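Local coordinates for SGNH hydrolase-type esterase domain-containing protein (Slackia heliotrinireducens DSM 20476, PDB 4S1P) that is a putative SGNH-type hydrolase of the GDSL-like lipase/acylhydrolase family, probably cleaving ester bonds in a substrate not yet identified, at residues A[39-44]-A[88-93]; A[74-79]-A[132-137]. All coordinates share one frame; numbering follows the deposited sequence. Where two conformers were deposited one is given.

Contact 1 (A[39-44]-A[88-93])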
ATOM      1  N   ALA A  39       0.155   9.399   6.601  1.00 17.92           N
ATOM      2  CA  ALA A  39       0.456   8.301   7.523  1.00 17.49           C
ATOM      3  C   ALA A  39       1.549   7.365   7.022  1.00 17.02           C
ATOM      4  O   ALA A  39       1.672   7.104   5.824  1.00 16.34           O
ATOM      5  CB  ALA A  39      -0.798   7.493   7.815  1.00 18.12           C
ATOM      6  N   ARG A  40       2.320   6.853   7.971  1.00 18.17           N
ATOM      7  CA  ARG A  40       3.327   5.813   7.744  1.00 16.38           C
ATOM      8  C   ARG A  40       2.852   4.517   8.395  1.00 14.17           C
ATOM      9  O   ARG A  40       2.103   4.538   9.394  1.00 14.63           O
ATOM     10  CB  ARG A  40       4.686   6.184   8.364  1.00 18.16           C
ATOM     11  CG  ARG A  40       5.360   7.400   7.722  1.00 22.94           C
ATOM     12  CD  ARG A  40       6.575   7.892   8.468  1.00 32.73           C
ATOM     13  NE  ARG A  40       6.993   9.187   7.927  1.00 41.68           N
ATOM     14  CZ  ARG A  40       8.172   9.454   7.365  1.00 48.73           C
ATOM     15  NH1 ARG A  40       9.108   8.513   7.218  1.00 54.18           N
ATOM     16  NH2 ARG A  40       8.419  10.686   6.923  1.00 51.57           N
ATOM     17  N   LEU A  41       3.284   3.390   7.837  1.00 13.47           N
ATOM     18  CA  LEU A  41       2.810   2.082   8.335  1.00 13.82           C
ATOM     19  C   LEU A  41       3.129   1.861   9.803  1.00 13.51           C
ATOM     20  O   LEU A  41       2.348   1.204  10.492  1.00 14.53           O
ATOM     21  CB  LEU A  41       3.400   0.906   7.552  1.00 17.30           C
ATOM     22  CG  LEU A  41       2.693   0.523   6.298  1.00 18.83           C
ATOM     23  CD1 LEU A  41       3.513  -0.614   5.672  1.00 18.36           C
ATOM     24  CD2 LEU A  41       1.241   0.136   6.465  1.00 15.29           C
ATOM     25  N   ALA A  42       4.262   2.410  10.282  1.00 13.54           N
ATOM     26  CA  ALA A  42       4.673   2.187  11.660  1.00 14.35           C
ATOM     27  C   ALA A  42       3.598   2.648  12.665  1.00 13.61           C
ATOM     28  O   ALA A  42       3.551   2.173  13.785  1.00 15.88           O
ATOM     29  CB  ALA A  42       5.973   2.895  11.939  1.00 16.59           C
ATOM     30  N   GLU A  43       2.749   3.618  12.279  1.00 14.71           N
ATOM     31  CA  GLU A  43       1.697   4.083  13.194  1.00 16.02           C
ATOM     32  C   GLU A  43       0.818   2.934  13.645  1.00 14.52           C
ATOM     33  O   GLU A  43       0.339   2.893  14.769  1.00 15.23           O
ATOM     34  CB  GLU A  43       0.781   5.112  12.514  1.00 17.23           C
ATOM     35  CG  GLU A  43       1.478   6.373  12.166  1.00 18.83           C
ATOM     36  CD  GLU A  43       0.548   7.348  11.482  1.00 22.97           C
ATOM     37  OE1 GLU A  43      -0.717   7.248  11.643  1.00 20.65           O
ATOM     38  OE2 GLU A  43       1.139   8.180  10.761  1.00 26.64           O
ATOM     39  N   HIS A  44       0.590   1.985  12.749  1.00 13.27           N
ATOM     40  CA  HIS A  44      -0.299   0.880  13.061  1.00 13.15           C
ATOM     41  C   HIS A  44       0.226  -0.100  14.113  1.00 13.85           C
ATOM     42  O   HIS A  44      -0.545  -0.915  14.612  1.00 15.90           O
ATOM     43  CB  HIS A  44      -0.672   0.133  11.770  1.00 12.89           C
ATOM     44  CG  HIS A  44      -1.397   0.984  10.803  1.00 12.76           C
ATOM     45  ND1 HIS A  44      -2.763   1.070  10.776  1.00 11.88           N
ATOM     46  CD2 HIS A  44      -0.941   1.831   9.855  1.00 12.97           C
ATOM     47  CE1 HIS A  44      -3.120   1.934   9.847  1.00 11.99           C
ATOM     48  NE2 HIS A  44      -2.032   2.434   9.300  1.00 12.83           N
ATOM     49  N   ALA A  88       7.065  -6.454   8.392  1.00 13.68           N
ATOM     50  CA  ALA A  88       7.286  -7.709   9.074  1.00 15.94           C
ATOM     51  C   ALA A  88       6.340  -7.867  10.262  1.00 14.26           C
ATOM     52  O   ALA A  88       5.702  -8.908  10.455  1.00 16.26           O
ATOM     53  CB  ALA A  88       8.724  -7.811   9.539  1.00 18.43           C
ATOM     54  N   SER A  89       6.230  -6.818  11.068  1.00 13.68           N
ATOM     55  CA  SER A  89       5.440  -6.926  12.273  0.60 15.06           C
ATOM     56  C   SER A  89       3.944  -6.943  11.976  1.00 14.71           C
ATOM     57  O   SER A  89       3.194  -7.705  12.595  1.00 14.62           O
ATOM     58  CB  SER A  89       5.839  -5.826  13.245  0.60 17.47           C
ATOM     59  OG  SER A  89       7.167  -6.071  13.726  0.60 21.05           O
ATOM     60  N   LEU A  90       3.511  -6.109  11.024  1.00 13.25           N
ATOM     61  CA  LEU A  90       2.104  -6.133  10.649  1.00 14.08           C
ATOM     62  C   LEU A  90       1.711  -7.429   9.974  1.00 12.91           C
ATOM     63  O   LEU A  90       0.624  -7.949  10.204  1.00 14.03           O
ATOM     64  CB  LEU A  90       1.792  -4.977   9.716  1.00 13.43           C
ATOM     65  CG  LEU A  90       1.743  -3.611  10.434  1.00 13.75           C
ATOM     66  CD1 LEU A  90       1.754  -2.485   9.425  1.00 14.65           C
ATOM     67  CD2 LEU A  90       0.533  -3.485  11.381  1.00 15.02           C
ATOM     68  N   SER A  91       2.627  -7.983   9.187  1.00 13.08           N
ATOM     69  CA  SER A  91       2.366  -9.281   8.563  1.00 14.22           C
ATOM     70  C   SER A  91       2.199 -10.383   9.600  1.00 14.63           C
ATOM     71  O   SER A  91       1.328 -11.221   9.465  1.00 15.65           O
ATOM     72  CB  SER A  91       3.450  -9.640   7.537  1.00 14.32           C
ATOM     73  OG  SER A  91       3.445  -8.753   6.449  1.00 15.19           O
ATOM     74  N   GLU A  92       3.094 -10.425  10.584  1.00 15.37           N
ATOM     75  CA  GLU A  92       2.979 -11.404  11.666  0.60 17.42           C
ATOM     76  C   GLU A  92       1.677 -11.231  12.439  1.00 15.35           C
ATOM     77  O   GLU A  92       1.001 -12.219  12.780  1.00 17.80           O
ATOM     78  CB  GLU A  92       4.182 -11.331  12.629  0.60 19.99           C
ATOM     79  CG  GLU A  92       5.486 -11.837  12.020  0.60 25.19           C
ATOM     80  CD  GLU A  92       5.336 -13.219  11.404  0.60 28.75           C
ATOM     81  OE1 GLU A  92       5.598 -13.401  10.184  0.60 29.04           O
ATOM     82  OE2 GLU A  92       4.915 -14.123  12.139  0.60 28.33           O
ATOM     83  N   ALA A  93       1.285  -9.975  12.697  1.00 15.74           N
ATOM     84  CA  ALA A  93       0.005  -9.729  13.388  1.00 16.04           C
ATOM     85  C   ALA A  93      -1.180 -10.209  12.551  1.00 14.46           C
ATOM     86  O   ALA A  93      -2.122 -10.810  13.068  1.00 16.33           O
ATOM     87  CB  ALA A  93      -0.142  -8.256  13.725  1.00 18.09           C
TER
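Leu-90 pushes its forked end into the 3-10 turn 41-44, and its two methyls divide the work. CD1 lies 4.0 Å from CD2 of Leu-41 and 3.9 Å from the backbone O of the same residue, while CD2 sits 3.8 Å from CB of His-44. The side chain already leaves the helix toward 41-44; with CG of Leu-90 anti to its carbonyl carbon (chi1 -74°), one methyl is set against Leu-41 and the other against His-44. The two leucines cross obliquely, and no hydrogen bond joins the segments, so the contact is purely van der Waals. The Leu-41 oxygen is engaged within its own turn, accepting the His-44 N-H at 3.0 Å. In the SGNH-hydrolase (GDSL-like) alpha/beta fold, with its five-stranded parallel sheet, this joins the loop following strand 29-35 to helix 80-96; Met-69 of strand 66-69 touches both leucines. His-44 offers its CB to Leu-90, whereas its ND1 is hydrogen-bonded to Thr-55 of helix 50-61, which would limit rotation of the imidazole. The start of the turn is held by the 3.1 Å bond from Glu-43 N to Arg-40 O and, weakly, by Arg-40 N reaching Glu-43 OE2 at 3.3 Å (158° at the hydrogen).

Contact 2 (A[74-79]-A[132-137])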
ATOM      1  N   HIS A  74       7.324   7.381  -0.480  1.00 13.17           N
ATOM      2  CA  HIS A  74       8.764   7.201  -0.704  1.00 14.07           C
ATOM      3  C   HIS A  74       9.456   6.409   0.388  1.00 14.74           C
ATOM      4  O   HIS A  74      10.679   6.140   0.301  1.00 15.72           O
ATOM      5  CB  HIS A  74       9.502   8.521  -0.975  1.00 14.83           C
ATOM      6  CG  HIS A  74       9.455   9.513   0.137  1.00 15.33           C
ATOM      7  ND1 HIS A  74      10.256   9.404   1.246  1.00 17.82           N
ATOM      8  CD2 HIS A  74       8.807  10.697   0.252  1.00 17.19           C
ATOM      9  CE1 HIS A  74      10.076  10.461   2.021  1.00 19.34           C
ATOM     10  NE2 HIS A  74       9.200  11.266   1.437  1.00 18.53           N
ATOM     11  N   GLY A  75       8.687   6.048   1.416  1.00 12.85           N
ATOM     12  CA  GLY A  75       9.277   5.336   2.559  1.00 12.35           C
ATOM     13  C   GLY A  75      10.110   4.121   2.259  1.00 13.48           C
ATOM     14  O   GLY A  75      11.198   3.950   2.815  1.00 14.33           O
ATOM     15  N   PRO A  76       9.631   3.224   1.399  1.00 12.99           N
ATOM     16  CA  PRO A  76      10.443   2.053   1.114  1.00 14.27           C
ATOM     17  C   PRO A  76      11.807   2.377   0.528  1.00 14.66           C
ATOM     18  O   PRO A  76      12.746   1.590   0.698  1.00 16.75           O
ATOM     19  CB  PRO A  76       9.565   1.230   0.165  1.00 13.90           C
ATOM     20  CG  PRO A  76       8.194   1.691   0.489  1.00 13.43           C
ATOM     21  CD  PRO A  76       8.320   3.145   0.747  1.00 12.89           C
ATOM     22  N   ALA A  77      11.903   3.507  -0.164  1.00 14.49           N
ATOM     23  CA  ALA A  77      13.176   3.986  -0.706  1.00 14.58           C
ATOM     24  C   ALA A  77      14.031   4.751   0.299  1.00 17.87           C
ATOM     25  O   ALA A  77      15.266   4.568   0.327  1.00 19.95           O
ATOM     26  CB  ALA A  77      12.978   4.832  -1.958  1.00 15.85           C
ATOM     27  N   THR A  78      13.414   5.665   1.050  1.00 15.16           N
ATOM     28  CA  THR A  78      14.167   6.572   1.925  1.00 16.50           C
ATOM     29  C   THR A  78      14.389   6.065   3.385  1.00 17.49           C
ATOM     30  O   THR A  78      15.354   6.470   4.034  1.00 20.03           O
ATOM     31  CB  THR A  78      13.522   7.943   1.933  1.00 18.42           C
ATOM     32  OG1 THR A  78      12.169   7.843   2.401  1.00 18.28           O
ATOM     33  CG2 THR A  78      13.530   8.580   0.528  1.00 20.38           C
ATOM     34  N   SER A  79      13.474   5.218   3.869  1.00 16.07           N
ATOM     35  CA  SER A  79      13.566   4.576   5.171  0.70 16.95           C
ATOM     36  C   SER A  79      13.288   3.083   5.006  1.00 14.24           C
ATOM     37  O   SER A  79      12.294   2.565   5.523  1.00 15.21           O
ATOM     38  CB  SER A  79      12.591   5.217   6.162  0.70 18.52           C
ATOM     39  OG  SER A  79      12.928   6.574   6.421  0.70 18.15           O
ATOM     40  N   GLU A 132      13.131  -3.270  -4.979  1.00 13.09           N
ATOM     41  CA  GLU A 132      13.883  -4.144  -4.073  0.60 14.09           C
ATOM     42  C   GLU A 132      13.216  -4.268  -2.703  1.00 13.99           C
ATOM     43  O   GLU A 132      13.147  -5.361  -2.089  1.00 15.44           O
ATOM     44  CB  GLU A 132      15.329  -3.650  -3.879  0.60 15.44           C
ATOM     45  CG  GLU A 132      16.219  -3.933  -5.085  0.60 17.63           C
ATOM     46  CD  GLU A 132      17.660  -3.520  -4.861  0.60 29.40           C
ATOM     47  OE1 GLU A 132      18.070  -3.383  -3.680  0.60 39.71           O
ATOM     48  OE2 GLU A 132      18.386  -3.327  -5.862  0.60 38.39           O
ATOM     49  N   ALA A 133      12.747  -3.127  -2.185  1.00 12.78           N
ATOM     50  CA  ALA A 133      12.054  -3.116  -0.885  1.00 12.63           C
ATOM     51  C   ALA A 133      10.823  -3.997  -0.883  1.00 12.24           C
ATOM     52  O   ALA A 133      10.610  -4.784   0.054  1.00 13.28           O
ATOM     53  CB  ALA A 133      11.673  -1.715  -0.474  1.00 14.61           C
ATOM     54  N   PHE A 134       9.987  -3.885  -1.923  1.00 12.13           N
ATOM     55  CA  PHE A 134       8.788  -4.695  -1.939  1.00 12.32           C
ATOM     56  C   PHE A 134       9.085  -6.174  -2.131  1.00 12.43           C
ATOM     57  O   PHE A 134       8.448  -7.021  -1.504  1.00 14.10           O
ATOM     58  CB  PHE A 134       7.831  -4.208  -3.036  1.00 12.48           C
ATOM     59  CG  PHE A 134       7.329  -2.783  -2.805  1.00 10.70           C
ATOM     60  CD1 PHE A 134       6.836  -2.391  -1.561  1.00 12.03           C
ATOM     61  CD2 PHE A 134       7.331  -1.860  -3.830  1.00 11.65           C
ATOM     62  CE1 PHE A 134       6.381  -1.118  -1.344  1.00 11.99           C
ATOM     63  CE2 PHE A 134       6.848  -0.565  -3.611  1.00 12.44           C
ATOM     64  CZ  PHE A 134       6.391  -0.210  -2.373  1.00 14.40           C
ATOM     65  N   ALA A 135      10.054  -6.478  -2.983  1.00 13.31           N
ATOM     66  CA  ALA A 135      10.386  -7.877  -3.228  1.00 14.20           C
ATOM     67  C   ALA A 135      10.920  -8.539  -1.960  1.00 13.59           C
ATOM     68  O   ALA A 135      10.543  -9.680  -1.612  1.00 16.35           O
ATOM     69  CB  ALA A 135      11.403  -7.966  -4.349  1.00 15.11           C
ATOM     70  N   GLN A 136      11.801  -7.831  -1.252  1.00 12.99           N
ATOM     71  CA  GLN A 136      12.379  -8.374  -0.043  1.00 15.60           C
ATOM     72  C   GLN A 136      11.317  -8.514   1.057  1.00 14.23           C
ATOM     73  O   GLN A 136      11.277  -9.509   1.777  1.00 16.15           O
ATOM     74  CB  GLN A 136      13.541  -7.524   0.447  1.00 19.07           C
ATOM     75  CG  GLN A 136      14.363  -8.259   1.505  1.00 26.54           C
ATOM     76  CD  GLN A 136      15.013  -9.544   0.963  1.00 32.44           C
ATOM     77  OE1 GLN A 136      15.742  -9.507  -0.030  1.00 36.03           O
ATOM     78  NE2 GLN A 136      14.740 -10.679   1.608  1.00 37.03           N
ATOM     79  N   ALA A 137      10.400  -7.545   1.152  1.00 13.77           N
ATOM     80  CA  ALA A 137       9.389  -7.596   2.202  1.00 13.84           C
ATOM     81  C   ALA A 137       8.383  -8.717   1.935  1.00 12.89           C
ATOM     82  O   ALA A 137       7.978  -9.423   2.880  1.00 15.42           O
ATOM     83  CB  ALA A 137       8.717  -6.235   2.332  1.00 15.46           C
TER
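Van der Waals contacts alone join Pro-76 to Ala-133 and Phe-134. CB of the proline meets CB of Ala-133 at 3.7 Å, and the methyl of Ala-133 is equally near to the main chain, its CB 3.7 Å from the backbone O of Pro-76. One atom further round the pyrrolidine ring, CG of Pro-76 lies 3.8 Å from CE1 of Phe-134 and 3.9 Å from CZ. Phe-134 carries its CG anti to the carbonyl carbon (chi1 -63°), which brings the far end of the phenyl within reach of the proline although its CB does not head there. The backbones are close, with CA of Pro-76 5.8 Å from CA of Ala-133, a spacing permitted by the small alanine. Here the short helix 75-78, downstream of strand 66-69 of the parallel sheet, packs on helix 123-141, and Tyr-83 of helix 80-96 touches both Pro-76 and Ala-133. The side chain of Pro-76 is about 8 Å from an unidentified bound ligand. No hydrogen bond crosses between the segments; within 74-79, ND1 of His-74 and OG1 of Thr-78, 2.7 Å apart, share a hydrogen bond (angle 152°) in which either could be the donor, the hydroxyl lying in the imidazole plane at the ring edge. The backbone O of His-74 accepts the N-H of Thr-78 at 2.9 Å, one helical turn on.

How the contacts relate
From the N terminus, the chain first lays down strands 4-10 and 29-35, then reaches segment 39-44, where contact 1 opens. It passes through helix 50-61 and strand 66-69 to 74-79, the start of contact 2, before helix 80-96 brings 88-93 back and closes the first loop across 43 intervening residues. Strand 100-105 follows, and helix 123-141 closes the second across 52. The segments alternate along the chain, so the two closures cross; their centres are 14 Å apart. Contact 1 joins the loop after strand 29-35 to helix 80-96, and contact 2 joins helix 75-78 to helix 123-141, with Tyr-83 of helix 80-96 reaching both.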